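Local coordinates for hypothetical protein, IPT/TIG domain protein (Bacteroides ovatus, PDB 4HW6), which is of unknown function but joins an IPT/TIG domain to a six-bladed beta-propeller and probably helps to bind carbohydrate or another nutrient, at residues A[165-168]-A[173-176]; A[196-201]-A[207-212]; A[346-351]-A[369-374]. All blocks are in the same frame, centred on the assembly; numbering follows the deposited sequence.

Interaction 1 (A[165-168]-A[173-176])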
loop_
_atom_site.group_PDB
_atom_site.type_symbol
_atom_site.label_atom_id
_atom_site.label_comp_id
_atom_site.label_asym_id
_atom_site.label_seq_id
_atom_site.Cartn_x
_atom_site.Cartn_y
_atom_site.Cartn_z
ATOM N N ARG A 165 -1.713 13.910 9.674
ATOM C CA ARG A 165 -1.724 12.802 10.646
ATOM C C ARG A 165 -0.458 11.957 10.586
ATOM O O ARG A 165 0.233 11.905 9.555
ATOM C CB ARG A 165 -2.948 11.894 10.433
ATOM C CG ARG A 165 -4.297 12.616 10.425
ATOM C CD ARG A 165 -4.595 13.342 11.718
ATOM N NE ARG A 165 -4.665 12.454 12.881
ATOM C CZ ARG A 165 -5.787 12.119 13.535
ATOM N NH1 ARG A 165 -6.982 12.561 13.147
ATOM N NH2 ARG A 165 -5.715 11.302 14.579
ATOM N N HIS A 166 -0.186 11.301 11.704
ATOM C CA HIS A 166 0.999 10.433 11.860
ATOM C C HIS A 166 0.566 9.114 12.487
ATOM O O HIS A 166 0.159 9.083 13.650
ATOM C CB HIS A 166 2.011 11.125 12.737
ATOM C CG HIS A 166 3.144 10.254 13.181
ATOM N ND1 HIS A 166 3.813 10.470 14.366
ATOM C CD2 HIS A 166 3.724 9.170 12.614
ATOM C CE1 HIS A 166 4.763 9.558 14.508
ATOM N NE2 HIS A 166 4.728 8.749 13.462
ATOM N N VAL A 167 0.679 8.049 11.710
ATOM C CA VAL A 167 0.406 6.715 12.172
ATOM C C VAL A 167 1.724 6.135 12.693
ATOM O O VAL A 167 2.667 5.937 11.925
ATOM C CB VAL A 167 -0.174 5.824 11.060
ATOM C CG1 VAL A 167 -0.414 4.428 11.581
ATOM C CG2 VAL A 167 -1.474 6.410 10.483
ATOM N N ASP A 168 1.765 5.875 13.994
ATOM C CA ASP A 168 2.935 5.358 14.716
ATOM C C ASP A 168 2.677 3.895 15.052
ATOM O O ASP A 168 1.939 3.579 15.987
ATOM C CB ASP A 168 3.123 6.201 15.976
ATOM C CG ASP A 168 4.268 5.746 16.869
ATOM O OD1 ASP A 168 4.828 4.640 16.707
ATOM O OD2 ASP A 168 4.573 6.513 17.794
ATOM N N TYR A 173 -0.519 4.375 17.683
ATOM C CA TYR A 173 -1.116 5.680 17.969
ATOM C C TYR A 173 -1.213 6.485 16.688
ATOM O O TYR A 173 -0.326 6.395 15.843
ATOM C CB TYR A 173 -0.243 6.418 18.977
ATOM C CG TYR A 173 -0.923 7.599 19.630
ATOM C CD1 TYR A 173 -1.714 7.420 20.754
ATOM C CD2 TYR A 173 -0.761 8.903 19.134
ATOM C CE1 TYR A 173 -2.330 8.498 21.385
ATOM C CE2 TYR A 173 -1.377 9.983 19.767
ATOM C CZ TYR A 173 -2.161 9.767 20.878
ATOM O OH TYR A 173 -2.793 10.821 21.495
ATOM N N VAL A 174 -2.298 7.243 16.532
ATOM C CA VAL A 174 -2.469 8.126 15.375
ATOM C C VAL A 174 -2.516 9.565 15.863
ATOM O O VAL A 174 -3.532 10.015 16.366
ATOM C CB VAL A 174 -3.731 7.840 14.531
ATOM C CG1 VAL A 174 -3.696 8.677 13.246
ATOM C CG2 VAL A 174 -3.846 6.345 14.187
ATOM N N ASP A 175 -1.401 10.276 15.697
ATOM C CA ASP A 175 -1.278 11.634 16.190
ATOM C C ASP A 175 -1.743 12.633 15.142
ATOM O O ASP A 175 -1.943 12.310 13.974
ATOM C CB ASP A 175 0.181 11.925 16.555
ATOM C CG ASP A 175 0.329 12.942 17.681
ATOM O OD1 ASP A 175 -0.675 13.507 18.179
ATOM O OD2 ASP A 175 1.488 13.171 18.075
ATOM N N ILE A 176 -1.942 13.852 15.600
ATOM C CA ILE A 176 -2.139 15.028 14.744
ATOM C C ILE A 176 -0.878 15.870 14.836
ATOM O O ILE A 176 -0.436 16.244 15.941
ATOM C CB ILE A 176 -3.320 15.889 15.225
ATOM C CG1 ILE A 176 -4.629 15.093 15.100
ATOM C CG2 ILE A 176 -3.388 17.208 14.410
ATOM C CD1 ILE A 176 -5.838 15.759 15.724
HETATM O O HOH W 1 3.636 12.227 16.449
#

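Interaction 2 (A[196-201]-A[207-212])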
loop_
_atom_site.group_PDB
_atom_site.type_symbol
_atom_site.label_atom_id
_atom_site.label_comp_id
_atom_site.label_asym_id
_atom_site.label_seq_id
_atom_site.Cartn_x
_atom_site.Cartn_y
_atom_site.Cartn_z
ATOM N N VAL A 196 9.548 16.978 3.636
ATOM C CA VAL A 196 9.129 18.092 2.788
ATOM C C VAL A 196 7.614 18.160 2.790
ATOM O O VAL A 196 6.947 17.131 2.682
ATOM C CB VAL A 196 9.602 17.868 1.321
ATOM C CG1 VAL A 196 9.316 19.085 0.447
ATOM C CG2 VAL A 196 11.080 17.527 1.290
ATOM N N VAL A 197 7.062 19.355 2.960
ATOM C CA VAL A 197 5.617 19.553 2.880
ATOM C C VAL A 197 5.333 20.770 1.997
ATOM O O VAL A 197 5.915 21.856 2.191
ATOM C CB VAL A 197 4.989 19.786 4.265
ATOM C CG1 VAL A 197 3.482 19.993 4.133
ATOM C CG2 VAL A 197 5.290 18.627 5.220
ATOM N N VAL A 198 4.436 20.588 1.041
ATOM C CA VAL A 198 4.041 21.659 0.144
ATOM C C VAL A 198 2.861 22.402 0.733
ATOM O O VAL A 198 1.903 21.777 1.176
ATOM C CB VAL A 198 3.687 21.106 -1.257
ATOM C CG1 VAL A 198 3.069 22.214 -2.137
ATOM C CG2 VAL A 198 4.950 20.558 -1.896
ATOM N N ASP A 199 2.918 23.735 0.748
ATOM C CA ASP A 199 1.780 24.585 1.113
ATOM C C ASP A 199 1.242 25.186 -0.184
ATOM O O ASP A 199 1.966 25.912 -0.855
ATOM C CB ASP A 199 2.236 25.709 2.024
ATOM C CG ASP A 199 1.085 26.577 2.565
ATOM O OD1 ASP A 199 -0.123 26.215 2.435
ATOM O OD2 ASP A 199 1.410 27.619 3.204
ATOM N N ASP A 200 -0.005 24.879 -0.524
ATOM C CA ASP A 200 -0.671 25.449 -1.703
ATOM C C ASP A 200 -1.328 26.761 -1.286
ATOM O O ASP A 200 -2.386 26.753 -0.631
ATOM C CB ASP A 200 -1.703 24.459 -2.252
ATOM C CG ASP A 200 -2.516 25.024 -3.426
ATOM O OD1 ASP A 200 -2.232 26.141 -3.927
ATOM O OD2 ASP A 200 -3.471 24.336 -3.822
ATOM N N GLN A 201 -0.672 27.878 -1.603
ATOM C CA GLN A 201 -1.126 29.194 -1.151
ATOM C C GLN A 201 -0.944 30.235 -2.258
ATOM O O GLN A 201 -0.191 30.035 -3.201
ATOM C CB GLN A 201 -0.440 29.612 0.158
ATOM C CG GLN A 201 1.087 29.679 0.101
ATOM C CD GLN A 201 1.582 30.923 -0.614
ATOM O OE1 GLN A 201 1.032 32.025 -0.439
ATOM N NE2 GLN A 201 2.636 30.766 -1.416
ATOM N N THR A 207 6.149 31.306 1.203
ATOM C CA THR A 207 6.734 29.979 1.119
ATOM C C THR A 207 5.742 28.986 0.551
ATOM O O THR A 207 4.577 28.944 0.948
ATOM C CB THR A 207 7.216 29.501 2.508
ATOM O OG1 THR A 207 8.163 30.454 3.026
ATOM C CG2 THR A 207 7.838 28.089 2.446
ATOM N N GLY A 208 6.217 28.187 -0.395
ATOM C CA GLY A 208 5.440 27.101 -0.943
ATOM C C GLY A 208 5.928 25.714 -0.574
ATOM O O GLY A 208 5.156 24.746 -0.657
ATOM N N ILE A 209 7.191 25.605 -0.186
ATOM C CA ILE A 209 7.755 24.319 0.184
ATOM C C ILE A 209 8.468 24.518 1.517
ATOM O O ILE A 209 9.334 25.387 1.657
ATOM C CB ILE A 209 8.717 23.743 -0.866
ATOM C CG1 ILE A 209 8.077 23.755 -2.250
ATOM C CG2 ILE A 209 9.135 22.336 -0.448
ATOM C CD1 ILE A 209 8.958 23.168 -3.345
ATOM N N TYR A 210 8.036 23.737 2.493
ATOM C CA TYR A 210 8.567 23.758 3.843
ATOM C C TYR A 210 9.321 22.471 4.114
ATOM O O TYR A 210 9.094 21.464 3.423
ATOM C CB TYR A 210 7.444 23.864 4.853
ATOM C CG TYR A 210 6.754 25.194 4.920
ATOM C CD1 TYR A 210 7.265 26.214 5.726
ATOM C CD2 TYR A 210 5.600 25.446 4.185
ATOM C CE1 TYR A 210 6.651 27.439 5.816
ATOM C CE2 TYR A 210 4.962 26.692 4.278
ATOM C CZ TYR A 210 5.487 27.673 5.106
ATOM O OH TYR A 210 4.905 28.939 5.242
ATOM N N LEU A 211 10.210 22.521 5.103
ATOM C CA LEU A 211 10.952 21.346 5.552
ATOM C C LEU A 211 10.814 21.199 7.061
ATOM O O LEU A 211 10.923 22.190 7.795
ATOM C CB LEU A 211 12.425 21.504 5.158
ATOM C CG LEU A 211 13.397 20.361 5.466
ATOM C CD1 LEU A 211 14.472 20.275 4.386
ATOM C CD2 LEU A 211 14.032 20.555 6.833
ATOM N N PHE A 212 10.597 19.962 7.535
ATOM C CA PHE A 212 10.658 19.659 8.966
ATOM C C PHE A 212 11.865 18.749 9.172
ATOM O O PHE A 212 11.987 17.705 8.513
ATOM C CB PHE A 212 9.385 18.968 9.463
ATOM C CG PHE A 212 8.160 19.839 9.403
ATOM C CD1 PHE A 212 7.424 19.962 8.209
ATOM C CD2 PHE A 212 7.741 20.540 10.508
ATOM C CE1 PHE A 212 6.313 20.781 8.150
ATOM C CE2 PHE A 212 6.618 21.363 10.452
ATOM C CZ PHE A 212 5.913 21.484 9.277
#

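Interaction 3 (A[346-351]-A[369-374])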
loop_
_atom_site.group_PDB
_atom_site.type_symbol
_atom_site.label_atom_id
_atom_site.label_comp_id
_atom_site.label_asym_id
_atom_site.label_seq_id
_atom_site.Cartn_x
_atom_site.Cartn_y
_atom_site.Cartn_z
ATOM N N GLU A 346 7.132 -9.442 -8.755
ATOM C CA GLU A 346 8.077 -10.550 -8.932
ATOM C C GLU A 346 7.981 -11.252 -10.290
ATOM O O GLU A 346 8.976 -11.772 -10.776
ATOM C CB GLU A 346 7.956 -11.551 -7.770
ATOM C CG GLU A 346 8.508 -11.004 -6.453
ATOM C CD GLU A 346 9.971 -10.563 -6.557
ATOM O OE1 GLU A 346 10.810 -11.376 -7.014
ATOM O OE2 GLU A 346 10.282 -9.400 -6.195
ATOM N N ALA A 347 6.811 -11.226 -10.927
ATOM C CA ALA A 347 6.688 -11.690 -12.299
ATOM C C ALA A 347 7.577 -10.921 -13.298
ATOM O O ALA A 347 7.885 -11.435 -14.358
ATOM C CB ALA A 347 5.238 -11.651 -12.745
ATOM N N TYR A 348 7.984 -9.699 -12.962
ATOM C CA TYR A 348 8.839 -8.895 -13.836
ATOM C C TYR A 348 10.329 -9.011 -13.505
ATOM O O TYR A 348 11.131 -8.245 -14.048
ATOM C CB TYR A 348 8.496 -7.407 -13.726
ATOM C CG TYR A 348 7.051 -7.003 -14.013
ATOM C CD1 TYR A 348 6.183 -7.841 -14.720
ATOM C CD2 TYR A 348 6.586 -5.749 -13.625
ATOM C CE1 TYR A 348 4.874 -7.450 -14.994
ATOM C CE2 TYR A 348 5.286 -5.360 -13.891
ATOM C CZ TYR A 348 4.431 -6.222 -14.568
ATOM O OH TYR A 348 3.136 -5.792 -14.830
ATOM N N ALA A 349 10.697 -9.925 -12.609
ATOM C CA ALA A 349 12.094 -10.058 -12.168
ATOM C C ALA A 349 13.033 -10.133 -13.367
ATOM O O ALA A 349 12.851 -10.958 -14.273
ATOM C CB ALA A 349 12.271 -11.293 -11.279
ATOM N N GLY A 350 14.017 -9.239 -13.373
ATOM C CA GLY A 350 15.031 -9.179 -14.418
ATOM C C GLY A 350 14.669 -8.377 -15.650
ATOM O O GLY A 350 15.483 -8.231 -16.549
ATOM N N GLU A 351 13.450 -7.848 -15.713
ATOM C CA GLU A 351 13.045 -7.038 -16.864
ATOM C C GLU A 351 13.530 -5.627 -16.597
ATOM O O GLU A 351 13.903 -5.317 -15.467
ATOM C CB GLU A 351 11.530 -7.138 -17.094
ATOM C CG GLU A 351 11.108 -8.589 -17.301
ATOM C CD GLU A 351 9.702 -8.787 -17.846
ATOM O OE1 GLU A 351 9.458 -9.872 -18.425
ATOM O OE2 GLU A 351 8.840 -7.888 -17.701
ATOM N N VAL A 369 -4.107 -0.250 -11.702
ATOM C CA VAL A 369 -2.698 -0.547 -11.933
ATOM C C VAL A 369 -2.345 -0.157 -13.337
ATOM O O VAL A 369 -3.083 -0.494 -14.271
ATOM C CB VAL A 369 -2.394 -2.031 -11.731
ATOM C CG1 VAL A 369 -0.892 -2.275 -11.831
ATOM C CG2 VAL A 369 -2.905 -2.498 -10.389
ATOM N N LEU A 370 -1.226 0.553 -13.479
ATOM C CA LEU A 370 -0.623 0.846 -14.779
ATOM C C LEU A 370 0.650 0.012 -14.886
ATOM O O LEU A 370 1.567 0.155 -14.070
ATOM C CB LEU A 370 -0.313 2.343 -14.868
ATOM C CG LEU A 370 0.449 2.822 -16.119
ATOM C CD1 LEU A 370 -0.295 2.484 -17.412
ATOM C CD2 LEU A 370 0.672 4.323 -15.998
ATOM N N THR A 371 0.708 -0.855 -15.886
ATOM C CA THR A 371 1.856 -1.733 -16.068
ATOM C C THR A 371 2.871 -1.080 -16.987
ATOM O O THR A 371 2.554 -0.080 -17.647
ATOM C CB THR A 371 1.428 -3.084 -16.641
ATOM O OG1 THR A 371 0.989 -2.908 -18.006
ATOM C CG2 THR A 371 0.291 -3.658 -15.809
ATOM N N PRO A 372 4.094 -1.623 -17.018
ATOM C CA PRO A 372 5.115 -1.029 -17.878
ATOM C C PRO A 372 4.783 -1.030 -19.370
ATOM O O PRO A 372 5.280 -0.177 -20.086
ATOM C CB PRO A 372 6.344 -1.889 -17.610
ATOM C CG PRO A 372 6.146 -2.355 -16.200
ATOM C CD PRO A 372 4.666 -2.629 -16.098
ATOM N N GLU A 373 3.936 -1.935 -19.839
ATOM C CA GLU A 373 3.510 -1.851 -21.242
ATOM C C GLU A 373 2.490 -0.740 -21.499
ATOM O O GLU A 373 2.156 -0.453 -22.645
ATOM C CB GLU A 373 2.984 -3.200 -21.733
ATOM C CG GLU A 373 1.612 -3.616 -21.224
ATOM C CD GLU A 373 1.091 -4.905 -21.881
ATOM O OE1 GLU A 373 1.583 -5.270 -22.962
ATOM O OE2 GLU A 373 0.184 -5.560 -21.312
ATOM N N GLY A 374 2.001 -0.100 -20.436
ATOM C CA GLY A 374 0.960 0.876 -20.557
ATOM C C GLY A 374 -0.462 0.363 -20.381
ATOM O O GLY A 374 -1.414 1.095 -20.649
#

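Interaction 1 (A[165-168]-A[173-176])
R165 reaches over the edge of its own strand and grips two successive carbonyls, V174 O and D175 O, on the neighbouring one. R165 CB already lies 3.7 Å from D175 O. CG stands beside the backbone N (chi1 -53°), and two further bends, at chi2 and chi3, curl the chain so that CD skirts both D175 O and the I176 CG1 carbon. R165 NE then donates to D175 O at 2.9 Å, from well above the carbonyl plane. CZ follows, with I176 CG1 lying over one face of the guanidinium, offset toward its rim. At the tip, R165 NH2 donates to V174 O at 3.1 Å, this acceptor lying in the guanidinium plane, and bonds L128 O as well.

Between the strands the pairing is regular: R165 and V167 face I176 and V174 as non-hydrogen-bonded antiparallel pairs, while H166–D175 and D168–Y173 are hydrogen-bonded pairs. The hairpin supplies the last two strands of the four-stranded meander 143–177, a blade of the propeller, and V167 and V174 both pack on L115 of strand 109–115.

D175 O is a shared acceptor, for H166 N also donates to it (3.0 Å), from the face of its plane opposite to R165 NE. A leucine here, having no guanidinium, would probably leave V174 O and L128 O short of a donor and D175 O held between these strands by H166 N alone.

On the other face of the sheet, H166 and D175 are bridged by a water in the plane of the imidazole, 2.7 Å from H166 ND1; this water donates to D175 OD2 at 2.9 Å. The far nitrogen, NE2, hydrogen-bonds D154 OD1 and the ring stacks with Y156, which together probably fix its rotation.

Interaction 2 (A[196-201]-A[207-212])
D199 and Y210 lie side by side and point the same way, the carboxylate and phenol planes turned 36° apart. The contact is made at the ring edge: D199 CB sits in the plane of the phenol, 3.7 Å from Y210 CE2, and D199 OD2 is almost as near to that carbon. One face of the same ring is covered from within its own strand, where the methyl CG2 of T207 stands 3.5 Å above the plane, over the centre of the Y210 ring. Y210 CG lies beside its backbone N (chi1 -72°), and from there the ring runs back past V197 O toward D199. The other carboxylate oxygen, D199 OD1, accepts from Q183 N.

On the same face, V197 has Y210 as its hydrogen-bonded antiparallel partner, their N–H and C=O groups bonded both ways, yet V197 CG2 goes diagonally to F212, 3.8 Å from F212 CE1. The F212 ring meets that methyl obliquely, while K177 makes a cation-pi contact with the same ring. These are the two middle strands of the antiparallel meander 184–226, a propeller blade, joined by a hairpin; strand 221–226 continues it beyond Y210, with R221 and S223 against the phenol.

Turned to the other side of the sheet, V196 and I209 form a tight pair. V196 CG1 and I209 CG2 are 3.4 Å apart, closer than ordinary van der Waals contact, and each branch is anti to its own backbone N. Both residues pack on strand 242–244 of the next sheet, V196 against I242 and I209 against Y244. V198 meets I209 more loosely, V198 CG1 lying instead 3.6 Å from G208 O. G208 O also accepts from D199 N at 2.8 Å, the last backbone bond between the two strands.

Interaction 3 (A[346-351]-A[369-374])
Y348 and P372 face each other across two tight turns, their CA atoms 9.6 Å apart: Y348 ends a 3-10 segment and opens a type II beta turn to E351, while T371 opens a type I turn to G374, with P372 in its second position. Each turn is closed by a backbone bond, E351 N to Y348 O and G374 N to T371 O.

The long phenol spans the distance between them. With CG beside its backbone N (chi1 -56°), the Y348 side chain projects across to the proline, which comes from the opposite direction. Y348 CE2 approaches P372 CD at 3.6 Å and P372 CG at 3.9 Å, with P372 CD arriving obliquely to the aromatic plane.

Farther out, the Y348 and T371 side chains cross at about a right angle, and Y348 OH is 3.7 Å from both T371 CB and T371 CG2. The threonine is turned so that its OG1 takes the place between backbone N and carbonyl carbon (chi1 69°), where it accepts from R375 N; its methyl is thereby left beside the tyrosine oxygen.

Polar bonding for that oxygen comes from strand 355–361, where D356 OD1 hydrogen-bonds Y348 OH. T371 and P372 also pack on D356, which therefore lies at the meeting point of the loop after strand 337–344 and the turn that follows strand 366–370.

No hydrogen bond joins the two segments, and they bury just 97 Å² between them at the surface of the protein. The chemistry is that of van der Waals contact, with the direction of the phenol probably owed more to D356 than to the proline or threonine it touches.

Along the chain the three contacts follow in series, each in a different antiparallel sheet of the propeller. Interactions 1 and 2 are hairpins of consecutive sheets, their centres about 20 Å apart and their nearest atoms about 9 Å apart. Interaction 3 belongs to the much later sheet of strands 337–344 to 375–380, at the turn ends of its strands; its centre is about 33 Å from each of the others, and it lies across the centre of the chain from interaction 1. Strand 109–115 pairs with 425–431, joining the start and end of the propeller in one blade, so the three contacts lie in separate blades of one closed ring. The separate IPT/TIG domain takes no part.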